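Local atomic coordinates of HTH-type transcriptional regulator PrpR (Mycobacterium tuberculosis, PDB entry 6D2S), a protein that regulates transcription of the enzymes that break down short-chain fatty acids through the glyoxylate and methylcitrate cycles, including cholesterol-derived propionate. Residues 37-42 and 132-137. Sequence-based numbering, arbitrary orientation.
Sequences GGLDIQ and GAFLLP. With EDO (1,2-ethanediol), chain H.
L39 reaches across to the C-terminal turn of helix 116-135 with a single methyl, CD1, which sets down on the backbone of that turn, near F134 O, with the side chains of L135 and F134 beside it. L39 CD1 lies 3.7 Å from L135 CA. CG of L135 is next to L39 CD1, at 4.1 Å. The same methyl, L39 CD1, comes to 4.3 Å from F134 CD1, meeting the ring at the edge, near its plane, rather than over a face. The CA-CB bond of L39 points at the opposing helix, and chi2 of -167° extends CD1 onward in that direction. F134 starts out along the flank of its helix; with CG anti to the backbone N (chi1 -166°), the ring swings round to the L39 side, where L43 and L46 of helix 39-51 also touch it.

Behind L39 lies the start of helix 39-51, with G38 as N-cap residue. A 1,2-ethanediol, probably from the crystallisation liquor, bridges two backbone amides there: L39 N gives a nearly straight bond to O1 (2.8 Å, 169°), and G38 N bonds to O2 at 2.9 Å. Q42 turns back over the same end, its NE2 bonding R35 O and, weakly, G38 O.

Further out, M34 touches both L39 and F134, F29 packs on L39, and A88 and F89 of helix 84-99 cover L135. This is plain packing of one helix's first turn on another's last; residues 132-137 belong to the IrrE N-terminal-like family region (peptidase MA clan). Between the segments, attraction rests on dispersion and apolar burial; the polar bonds stay at the start of helix 39-51, and the diol's share probably belongs to the crystal.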
ATOM      1  N   GLY A  37      -1.834 -16.556  -0.097  1.00 25.54           N
ATOM      2  CA  GLY A  37      -1.527 -17.383   1.057  1.00 26.86           C
ATOM      3  C   GLY A  37      -0.138 -17.986   1.010  1.00 28.75           C
ATOM      4  O   GLY A  37       0.177 -18.777   0.114  1.00 27.60           O
ATOM      5  N   GLY A  38       0.704 -17.629   1.975  1.00 27.81           N
ATOM      6  CA  GLY A  38       2.066 -18.126   1.966  1.00 25.58           C
ATOM      7  C   GLY A  38       2.891 -17.594   0.813  1.00 23.38           C
ATOM      8  O   GLY A  38       3.753 -18.312   0.290  1.00 22.10           O
ATOM      9  N   LEU A  39       2.652 -16.345   0.402  1.00 17.14           N
ATOM     10  CA  LEU A  39       3.395 -15.786  -0.718  1.00 19.38           C
ATOM     11  C   LEU A  39       4.863 -15.577  -0.393  1.00 17.42           C
ATOM     12  O   LEU A  39       5.671 -15.468  -1.320  1.00 17.80           O
ATOM     13  CB  LEU A  39       2.801 -14.446  -1.162  1.00 17.46           C
ATOM     14  CG  LEU A  39       1.829 -14.364  -2.339  1.00 30.40           C
ATOM     15  CD1 LEU A  39       1.676 -12.888  -2.736  1.00 24.91           C
ATOM     16  CD2 LEU A  39       2.247 -15.200  -3.536  1.00 22.18           C
ATOM     17  N   ASP A  40       5.224 -15.503   0.893  1.00 16.82           N
ATOM     18  CA  ASP A  40       6.631 -15.320   1.232  1.00 19.80           C
ATOM     19  C   ASP A  40       7.471 -16.497   0.745  1.00 21.90           C
ATOM     20  O   ASP A  40       8.548 -16.298   0.165  1.00 20.93           O
ATOM     21  CB  ASP A  40       6.803 -15.088   2.739  1.00 21.24           C
ATOM     22  CG  ASP A  40       6.151 -16.166   3.604  1.00 27.56           C
ATOM     23  OD1 ASP A  40       5.130 -16.770   3.198  1.00 25.88           O
ATOM     24  OD2 ASP A  40       6.659 -16.380   4.725  1.00 26.38           O
ATOM     25  N   ILE A  41       6.978 -17.728   0.932  1.00 16.57           N
ATOM     26  CA  ILE A  41       7.705 -18.900   0.455  1.00 18.59           C
ATOM     27  C   ILE A  41       7.701 -18.952  -1.067  1.00 20.09           C
ATOM     28  O   ILE A  41       8.703 -19.317  -1.695  1.00 21.23           O
ATOM     29  CB  ILE A  41       7.091 -20.184   1.053  1.00 24.35           C
ATOM     30  CG1 ILE A  41       6.831 -20.006   2.552  1.00 32.52           C
ATOM     31  CG2 ILE A  41       7.996 -21.377   0.789  1.00 32.70           C
ATOM     32  CD1 ILE A  41       8.077 -19.670   3.356  1.00 36.06           C
ATOM     33  N   GLN A  42       6.558 -18.639  -1.683  1.00 18.17           N
ATOM     34  CA  GLN A  42       6.456 -18.691  -3.138  1.00 16.14           C
ATOM     35  C   GLN A  42       7.360 -17.658  -3.796  1.00 19.19           C
ATOM     36  O   GLN A  42       7.996 -17.939  -4.822  1.00 17.11           O
ATOM     37  CB  GLN A  42       5.004 -18.469  -3.557  1.00 16.87           C
ATOM     38  CG  GLN A  42       4.046 -19.537  -3.016  1.00 22.30           C
ATOM     39  CD  GLN A  42       2.605 -19.208  -3.358  1.00 19.54           C
ATOM     40  OE1 GLN A  42       2.235 -19.186  -4.530  1.00 22.23           O
ATOM     41  NE2 GLN A  42       1.798 -18.910  -2.343  1.00 21.97           N
ATOM     42  N   GLY A 132       3.077  -4.040  -3.446  1.00 11.20           N
ATOM     43  CA  GLY A 132       1.652  -4.060  -3.146  1.00  9.64           C
ATOM     44  C   GLY A 132       0.827  -4.685  -4.256  1.00 12.43           C
ATOM     45  O   GLY A 132      -0.145  -5.395  -3.995  1.00 10.48           O
ATOM     46  N   ALA A 133       1.190  -4.414  -5.512  1.00  9.16           N
ATOM     47  CA  ALA A 133       0.424  -4.933  -6.636  1.00 10.80           C
ATOM     48  C   ALA A 133       0.723  -6.402  -6.896  1.00 14.21           C
ATOM     49  O   ALA A 133      -0.069  -7.072  -7.560  1.00 12.42           O
ATOM     50  CB  ALA A 133       0.696  -4.116  -7.901  1.00 11.53           C
ATOM     51  N   PHE A 134       1.836  -6.916  -6.367  1.00  8.74           N
ATOM     52  CA  PHE A 134       2.126  -8.343  -6.475  1.00 10.96           C
ATOM     53  C   PHE A 134       1.399  -9.143  -5.389  1.00 12.69           C
ATOM     54  O   PHE A 134       0.777 -10.179  -5.672  1.00 12.89           O
ATOM     55  CB  PHE A 134       3.645  -8.557  -6.385  1.00 11.97           C
ATOM     56  CG  PHE A 134       4.081  -9.933  -6.811  1.00 14.11           C
ATOM     57  CD1 PHE A 134       3.900 -11.019  -5.968  1.00 14.34           C
ATOM     58  CD2 PHE A 134       4.638 -10.143  -8.057  1.00 18.47           C
ATOM     59  CE1 PHE A 134       4.273 -12.297  -6.361  1.00 18.23           C
ATOM     60  CE2 PHE A 134       5.004 -11.425  -8.453  1.00 16.69           C
ATOM     61  CZ  PHE A 134       4.823 -12.493  -7.599  1.00 17.92           C
ATOM     62  N   LEU A 135       1.484  -8.678  -4.136  1.00 10.58           N
ATOM     63  CA  LEU A 135       0.764  -9.322  -3.038  1.00 10.92           C
ATOM     64  C   LEU A 135      -0.742  -9.262  -3.231  1.00 12.08           C
ATOM     65  O   LEU A 135      -1.468 -10.160  -2.781  1.00 13.51           O
ATOM     66  CB  LEU A 135       1.119  -8.655  -1.709  1.00 10.57           C
ATOM     67  CG  LEU A 135       2.362  -9.211  -1.010  1.00 17.92           C
ATOM     68  CD1 LEU A 135       3.576  -9.127  -1.931  1.00 18.99           C
ATOM     69  CD2 LEU A 135       2.586  -8.457   0.280  1.00 15.81           C
ATOM     70  N   LEU A 136      -1.233  -8.191  -3.851  1.00 10.44           N
ATOM     71  CA  LEU A 136      -2.663  -7.960  -4.024  1.00 11.16           C
ATOM     72  C   LEU A 136      -2.911  -7.760  -5.513  1.00 11.32           C
ATOM     73  O   LEU A 136      -3.120  -6.632  -5.984  1.00 12.03           O
ATOM     74  CB  LEU A 136      -3.122  -6.758  -3.201  1.00 11.29           C
ATOM     75  CG  LEU A 136      -2.716  -6.861  -1.727  1.00 11.60           C
ATOM     76  CD1 LEU A 136      -2.903  -5.499  -1.015  1.00 13.56           C
ATOM     77  CD2 LEU A 136      -3.526  -7.976  -1.041  1.00 12.32           C
ATOM     78  N   PRO A 137      -2.866  -8.841  -6.287  1.00 11.08           N
ATOM     79  CA  PRO A 137      -2.994  -8.712  -7.744  1.00 12.33           C
ATOM     80  C   PRO A 137      -4.334  -8.093  -8.112  1.00 11.26           C
ATOM     81  O   PRO A 137      -5.376  -8.421  -7.537  1.00 11.41           O
ATOM     82  CB  PRO A 137      -2.862 -10.160  -8.246  1.00 16.29           C
ATOM     83  CG  PRO A 137      -3.168 -11.015  -7.058  1.00 17.52           C
ATOM     84  CD  PRO A 137      -2.653 -10.239  -5.869  1.00 15.24           C
TER
HETATM   85  C1  EDO H 507       1.196 -13.918   2.701  1.00 30.45           C
HETATM   86  O1  EDO H 507       0.839 -14.543   1.501  1.00 27.90           O
HETATM   87  C2  EDO H 507       0.285 -14.343   3.855  1.00 31.88           C
HETATM   88  O2  EDO H 507       0.403 -15.715   4.121  1.00 32.32           O